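PDB 2ECE: selenium-binding protein, which is of unknown function in detail, but is a beta-propeller of the selenium-binding protein family and may bind selenium. Local coordinates for residues I152-G164 against S204-G216. Numbering follows the deposited sequence.
Sequences ISALGNEEGEGPG and SSEWAVPNTIEDG
Asn211 ND2 is gripped by two oxygens of the 157-161 loop, Glu161 OE1 at 2.6 Å and the backbone Glu159 O at 3.2 Å. In this seven-bladed beta-propeller the loop belongs to the hairpin linking strands 150-154 and 165-169 of one blade, while Asn211 lies on the short helix 210-213 that follows strand 201-204 of the next, so the bonds tie neighbouring blades together. The Glu161 bond is nearly straight (N-H...O 171°) and leaves in the plane of the amide, yet it reaches the carboxylate from above its plane, the two flat groups being turned 56° apart. With CG anti to its carbonyl carbon (chi1 -64°) and a bend at chi2, the Glu161 chain folds back to bring OE1 to the amide. Cut back to an alanine, Glu161 would lose the carboxylate, which would probably leave Asn211 ND2 with the longer Glu159 O bond alone across this contact and its amide freer to turn. Beside it, Asn211 N donates a hydrogen bond to Gly160 O at 3.0 Å, in the carbonyl plane and on a lone pair. A CB on Gly160 would run into Asn211 OD1, and at the residue's positive phi also into the carbonyl O of Glu159. The loop opens with a type I turn from Asn157 to Gly160, and Asn157 OD1 accepts from Glu161 N, just past the turn, at 2.8 Å. Deeper in, Val209, the N-cap residue of the helix, lays CG1 against the Glu161 backbone (3.8 Å to C). Pro210 CG packs on Leu155 CB at 3.7 Å, and Leu155 CD2 comes to the Trp207 ring edge, 4.0 Å from CZ3, while Ile213 CG2 sits over the centre of one ring face, 3.9 Å above its plane.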
ATOM      1  N   ILE A 152      -2.393   5.909 -11.651  1.00 16.64           N
ATOM      2  CA  ILE A 152      -1.195   5.249 -11.150  1.00 16.95           C
ATOM      3  C   ILE A 152      -0.138   6.278 -10.791  1.00 17.26           C
ATOM      4  O   ILE A 152       0.195   7.132 -11.603  1.00 18.12           O
ATOM      5  CB  ILE A 152      -0.595   4.294 -12.212  1.00 16.98           C
ATOM      6  CG1 ILE A 152      -1.674   3.320 -12.704  1.00 17.08           C
ATOM      7  CG2 ILE A 152       0.585   3.536 -11.620  1.00 14.93           C
ATOM      8  CD1 ILE A 152      -1.225   2.420 -13.833  1.00 17.32           C
ATOM      9  N   SER A 153       0.398   6.197  -9.578  1.00 18.06           N
ATOM     10  CA  SER A 153       1.426   7.142  -9.169  1.00 17.80           C
ATOM     11  C   SER A 153       2.801   6.658  -9.628  1.00 18.89           C
ATOM     12  O   SER A 153       3.005   5.467  -9.867  1.00 17.96           O
ATOM     13  CB  SER A 153       1.412   7.320  -7.649  1.00 17.60           C
ATOM     14  OG  SER A 153       1.768   6.117  -6.995  1.00 14.12           O
ATOM     15  N   ALA A 154       3.737   7.593  -9.763  1.00 18.03           N
ATOM     16  CA  ALA A 154       5.094   7.271 -10.198  1.00 18.20           C
ATOM     17  C   ALA A 154       6.097   8.088  -9.386  1.00 17.64           C
ATOM     18  O   ALA A 154       5.874   9.264  -9.109  1.00 17.81           O
ATOM     19  CB  ALA A 154       5.248   7.558 -11.700  1.00 17.79           C
ATOM     20  N   LEU A 155       7.204   7.456  -9.005  1.00 18.51           N
ATOM     21  CA  LEU A 155       8.231   8.099  -8.193  1.00 20.08           C
ATOM     22  C   LEU A 155       9.036   9.223  -8.853  1.00 22.20           C
ATOM     23  O   LEU A 155       9.503  10.132  -8.168  1.00 21.68           O
ATOM     24  CB  LEU A 155       9.199   7.041  -7.662  1.00 20.36           C
ATOM     25  CG  LEU A 155       8.996   6.412  -6.276  1.00 22.64           C
ATOM     26  CD1 LEU A 155       7.532   6.355  -5.894  1.00 20.69           C
ATOM     27  CD2 LEU A 155       9.643   5.045  -6.262  1.00 19.29           C
ATOM     28  N   GLY A 156       9.210   9.179 -10.169  1.00 22.86           N
ATOM     29  CA  GLY A 156       9.980  10.236 -10.805  1.00 22.57           C
ATOM     30  C   GLY A 156       9.744  10.409 -12.293  1.00 22.77           C
ATOM     31  O   GLY A 156       8.816   9.823 -12.848  1.00 19.79           O
ATOM     32  N   ASN A 157      10.564  11.243 -12.937  1.00 24.88           N
ATOM     33  CA  ASN A 157      10.437  11.457 -14.375  1.00 26.51           C
ATOM     34  C   ASN A 157      11.196  10.346 -15.100  1.00 28.28           C
ATOM     35  O   ASN A 157      11.769   9.462 -14.457  1.00 26.55           O
ATOM     36  CB  ASN A 157      10.994  12.828 -14.783  1.00 27.12           C
ATOM     37  CG  ASN A 157      12.455  13.008 -14.413  1.00 25.64           C
ATOM     38  OD1 ASN A 157      13.148  12.060 -14.050  1.00 25.67           O
ATOM     39  ND2 ASN A 157      12.933  14.239 -14.520  1.00 27.48           N
ATOM     40  N   GLU A 158      11.220  10.391 -16.430  1.00 30.33           N
ATOM     41  CA  GLU A 158      11.899   9.340 -17.176  1.00 31.90           C
ATOM     42  C   GLU A 158      13.381   9.182 -16.857  1.00 32.48           C
ATOM     43  O   GLU A 158      13.947   8.120 -17.095  1.00 33.80           O
ATOM     44  CB  GLU A 158      11.684   9.504 -18.697  1.00 33.23           C
ATOM     45  CG  GLU A 158      11.989  10.864 -19.302  1.00 35.85           C
ATOM     46  CD  GLU A 158      10.856  11.868 -19.134  1.00 36.47           C
ATOM     47  OE1 GLU A 158      10.890  12.652 -18.167  1.00 37.43           O
ATOM     48  OE2 GLU A 158       9.928  11.871 -19.969  1.00 37.28           O
ATOM     49  N   GLU A 159      14.006  10.213 -16.295  1.00 32.08           N
ATOM     50  CA  GLU A 159      15.429  10.144 -15.954  1.00 33.08           C
ATOM     51  C   GLU A 159      15.720   9.642 -14.542  1.00 31.41           C
ATOM     52  O   GLU A 159      16.878   9.495 -14.160  1.00 29.96           O
ATOM     53  CB  GLU A 159      16.091  11.515 -16.099  1.00 36.60           C
ATOM     54  CG  GLU A 159      16.148  12.078 -17.505  1.00 41.26           C
ATOM     55  CD  GLU A 159      16.998  13.340 -17.568  1.00 44.78           C
ATOM     56  OE1 GLU A 159      16.516  14.363 -18.100  1.00 46.55           O
ATOM     57  OE2 GLU A 159      18.153  13.307 -17.082  1.00 46.87           O
ATOM     58  N   GLY A 160      14.680   9.393 -13.758  1.00 30.92           N
ATOM     59  CA  GLY A 160      14.910   8.927 -12.403  1.00 28.06           C
ATOM     60  C   GLY A 160      14.932  10.064 -11.397  1.00 27.56           C
ATOM     61  O   GLY A 160      15.140   9.837 -10.204  1.00 27.29           O
ATOM     62  N   GLU A 161      14.747  11.291 -11.874  1.00 27.28           N
ATOM     63  CA  GLU A 161      14.696  12.455 -10.989  1.00 27.56           C
ATOM     64  C   GLU A 161      13.215  12.813 -10.853  1.00 26.58           C
ATOM     65  O   GLU A 161      12.362  11.929 -10.930  1.00 28.66           O
ATOM     66  CB  GLU A 161      15.487  13.632 -11.584  1.00 27.80           C
ATOM     67  CG  GLU A 161      16.990  13.356 -11.723  1.00 29.07           C
ATOM     68  CD  GLU A 161      17.659  13.027 -10.396  1.00 30.53           C
ATOM     69  OE1 GLU A 161      18.650  12.266 -10.394  1.00 30.74           O
ATOM     70  OE2 GLU A 161      17.203  13.533  -9.350  1.00 32.70           O
ATOM     71  N   GLY A 162      12.904  14.091 -10.659  1.00 25.24           N
ATOM     72  CA  GLY A 162      11.515  14.501 -10.519  1.00 24.06           C
ATOM     73  C   GLY A 162      11.135  15.607 -11.485  1.00 25.21           C
ATOM     74  O   GLY A 162      11.978  16.054 -12.260  1.00 25.44           O
ATOM     75  N   PRO A 163       9.889  16.107 -11.443  1.00 23.99           N
ATOM     76  CA  PRO A 163       8.810  15.692 -10.542  1.00 23.51           C
ATOM     77  C   PRO A 163       8.253  14.311 -10.848  1.00 22.48           C
ATOM     78  O   PRO A 163       8.283  13.852 -11.984  1.00 22.40           O
ATOM     79  CB  PRO A 163       7.740  16.767 -10.754  1.00 23.88           C
ATOM     80  CG  PRO A 163       8.510  17.944 -11.315  1.00 25.31           C
ATOM     81  CD  PRO A 163       9.471  17.266 -12.246  1.00 24.26           C
ATOM     82  N   GLY A 164       7.766  13.647  -9.810  1.00 22.00           N
ATOM     83  CA  GLY A 164       7.129  12.363  -9.993  1.00 20.55           C
ATOM     84  C   GLY A 164       5.677  12.781 -10.019  1.00 19.57           C
ATOM     85  O   GLY A 164       5.388  13.988  -9.988  1.00 17.39           O
ATOM     86  N   SER A 204      -1.917  13.545  -2.209  1.00 15.82           N
ATOM     87  CA  SER A 204      -0.737  12.813  -2.651  1.00 16.38           C
ATOM     88  C   SER A 204       0.367  12.996  -1.612  1.00 18.17           C
ATOM     89  O   SER A 204       0.402  14.016  -0.910  1.00 17.17           O
ATOM     90  CB  SER A 204      -0.269  13.332  -4.021  1.00 18.93           C
ATOM     91  OG  SER A 204       0.112  14.701  -3.962  1.00 20.03           O
ATOM     92  N   SER A 205       1.266  12.017  -1.523  1.00 16.90           N
ATOM     93  CA  SER A 205       2.349  12.056  -0.535  1.00 17.57           C
ATOM     94  C   SER A 205       3.760  12.185  -1.119  1.00 17.30           C
ATOM     95  O   SER A 205       3.926  12.531  -2.288  1.00 16.86           O
ATOM     96  CB  SER A 205       2.265  10.815   0.363  1.00 15.82           C
ATOM     97  OG  SER A 205       2.311   9.628  -0.405  1.00 15.75           O
ATOM     98  N   GLU A 206       4.776  11.907  -0.304  1.00 18.09           N
ATOM     99  CA  GLU A 206       6.161  12.048  -0.764  1.00 19.03           C
ATOM    100  C   GLU A 206       7.157  11.078  -0.127  1.00 19.82           C
ATOM    101  O   GLU A 206       7.253  10.980   1.100  1.00 19.02           O
ATOM    102  CB  GLU A 206       6.687  13.462  -0.482  1.00 19.81           C
ATOM    103  CG  GLU A 206       5.825  14.643  -0.920  1.00 19.79           C
ATOM    104  CD  GLU A 206       6.477  15.974  -0.539  1.00 21.62           C
ATOM    105  OE1 GLU A 206       7.226  15.990   0.459  1.00 22.17           O
ATOM    106  OE2 GLU A 206       6.240  16.999  -1.216  1.00 22.16           O
ATOM    107  N   TRP A 207       7.908  10.378  -0.970  1.00 18.39           N
ATOM    108  CA  TRP A 207       8.940   9.472  -0.488  1.00 20.13           C
ATOM    109  C   TRP A 207      10.252  10.106  -0.949  1.00 20.28           C
ATOM    110  O   TRP A 207      10.809  10.942  -0.245  1.00 21.21           O
ATOM    111  CB  TRP A 207       8.763   8.074  -1.082  1.00 18.23           C
ATOM    112  CG  TRP A 207       9.659   7.026  -0.470  1.00 18.87           C
ATOM    113  CD1 TRP A 207      10.204   7.038   0.787  1.00 19.10           C
ATOM    114  CD2 TRP A 207      10.029   5.768  -1.053  1.00 18.67           C
ATOM    115  NE1 TRP A 207      10.881   5.862   1.023  1.00 19.85           N
ATOM    116  CE2 TRP A 207      10.789   5.065  -0.087  1.00 19.67           C
ATOM    117  CE3 TRP A 207       9.786   5.162  -2.292  1.00 18.00           C
ATOM    118  CZ2 TRP A 207      11.309   3.789  -0.326  1.00 19.81           C
ATOM    119  CZ3 TRP A 207      10.304   3.890  -2.530  1.00 18.95           C
ATOM    120  CH2 TRP A 207      11.056   3.218  -1.550  1.00 21.07           C
ATOM    121  N   ALA A 208      10.714   9.734  -2.140  1.00 21.65           N
ATOM    122  CA  ALA A 208      11.944  10.278  -2.717  1.00 22.96           C
ATOM    123  C   ALA A 208      11.960   9.836  -4.175  1.00 23.70           C
ATOM    124  O   ALA A 208      11.191   8.954  -4.544  1.00 23.21           O
ATOM    125  CB  ALA A 208      13.166   9.729  -1.983  1.00 22.85           C
ATOM    126  N   VAL A 209      12.810  10.440  -5.004  1.00 22.33           N
ATOM    127  CA  VAL A 209      12.865  10.058  -6.413  1.00 21.76           C
ATOM    128  C   VAL A 209      13.611   8.740  -6.588  1.00 22.53           C
ATOM    129  O   VAL A 209      14.338   8.305  -5.694  1.00 23.41           O
ATOM    130  CB  VAL A 209      13.554  11.139  -7.283  1.00 21.65           C
ATOM    131  CG1 VAL A 209      12.838  12.473  -7.120  1.00 20.73           C
ATOM    132  CG2 VAL A 209      15.025  11.251  -6.918  1.00 20.49           C
ATOM    133  N   PRO A 210      13.426   8.076  -7.741  1.00 22.35           N
ATOM    134  CA  PRO A 210      14.083   6.800  -8.037  1.00 24.24           C
ATOM    135  C   PRO A 210      15.586   6.804  -7.790  1.00 25.71           C
ATOM    136  O   PRO A 210      16.118   5.913  -7.128  1.00 25.93           O
ATOM    137  CB  PRO A 210      13.744   6.580  -9.508  1.00 23.63           C
ATOM    138  CG  PRO A 210      12.356   7.136  -9.584  1.00 23.36           C
ATOM    139  CD  PRO A 210      12.500   8.443  -8.826  1.00 22.13           C
ATOM    140  N   ASN A 211      16.272   7.808  -8.324  1.00 26.73           N
ATOM    141  CA  ASN A 211      17.715   7.882  -8.155  1.00 28.07           C
ATOM    142  C   ASN A 211      18.155   7.992  -6.700  1.00 27.98           C
ATOM    143  O   ASN A 211      19.336   7.836  -6.393  1.00 28.92           O
ATOM    144  CB  ASN A 211      18.289   9.031  -8.995  1.00 28.45           C
ATOM    145  CG  ASN A 211      18.167   8.763 -10.484  1.00 29.65           C
ATOM    146  OD1 ASN A 211      18.058   7.609 -10.898  1.00 29.98           O
ATOM    147  ND2 ASN A 211      18.191   9.818 -11.295  1.00 30.87           N
ATOM    148  N   THR A 212      17.210   8.245  -5.798  1.00 27.73           N
ATOM    149  CA  THR A 212      17.538   8.334  -4.378  1.00 27.10           C
ATOM    150  C   THR A 212      17.320   7.000  -3.658  1.00 27.20           C
ATOM    151  O   THR A 212      18.158   6.567  -2.861  1.00 25.03           O
ATOM    152  CB  THR A 212      16.673   9.392  -3.649  1.00 28.07           C
ATOM    153  OG1 THR A 212      17.005  10.707  -4.118  1.00 29.36           O
ATOM    154  CG2 THR A 212      16.900   9.313  -2.139  1.00 24.98           C
ATOM    155  N   ILE A 213      16.198   6.344  -3.959  1.00 26.32           N
ATOM    156  CA  ILE A 213      15.829   5.099  -3.290  1.00 26.26           C
ATOM    157  C   ILE A 213      16.267   3.756  -3.876  1.00 26.37           C
ATOM    158  O   ILE A 213      16.526   2.823  -3.120  1.00 26.27           O
ATOM    159  CB  ILE A 213      14.289   5.032  -3.084  1.00 26.57           C
ATOM    160  CG1 ILE A 213      13.579   4.807  -4.423  1.00 25.75           C
ATOM    161  CG2 ILE A 213      13.788   6.326  -2.455  1.00 26.45           C
ATOM    162  CD1 ILE A 213      13.271   3.348  -4.710  1.00 25.62           C
ATOM    163  N   GLU A 214      16.370   3.644  -5.196  1.00 25.31           N
ATOM    164  CA  GLU A 214      16.716   2.355  -5.793  1.00 27.61           C
ATOM    165  C   GLU A 214      17.954   1.612  -5.275  1.00 28.75           C
ATOM    166  O   GLU A 214      17.918   0.388  -5.154  1.00 27.61           O
ATOM    167  CB  GLU A 214      16.773   2.480  -7.316  1.00 26.82           C
ATOM    168  CG  GLU A 214      15.435   2.910  -7.913  1.00 27.34           C
ATOM    169  CD  GLU A 214      15.379   2.785  -9.422  1.00 26.83           C
ATOM    170  OE1 GLU A 214      16.395   3.075 -10.089  1.00 27.09           O
ATOM    171  OE2 GLU A 214      14.308   2.415  -9.944  1.00 24.71           O
ATOM    172  N   ASP A 215      19.037   2.319  -4.956  1.00 29.47           N
ATOM    173  CA  ASP A 215      20.231   1.637  -4.456  1.00 31.92           C
ATOM    174  C   ASP A 215      20.249   1.483  -2.938  1.00 32.32           C
ATOM    175  O   ASP A 215      21.272   1.112  -2.362  1.00 33.36           O
ATOM    176  CB  ASP A 215      21.512   2.354  -4.914  1.00 33.45           C
ATOM    177  CG  ASP A 215      21.744   2.235  -6.407  1.00 34.45           C
ATOM    178  OD1 ASP A 215      21.376   1.187  -6.975  1.00 36.33           O
ATOM    179  OD2 ASP A 215      22.302   3.177  -7.015  1.00 37.07           O
ATOM    180  N   GLY A 216      19.120   1.771  -2.293  1.00 31.99           N
ATOM    181  CA  GLY A 216      19.042   1.637  -0.850  1.00 29.04           C
ATOM    182  C   GLY A 216      18.915   2.948  -0.101  1.00 30.71           C
ATOM    183  O   GLY A 216      18.993   4.027  -0.690  1.00 30.27           O
TER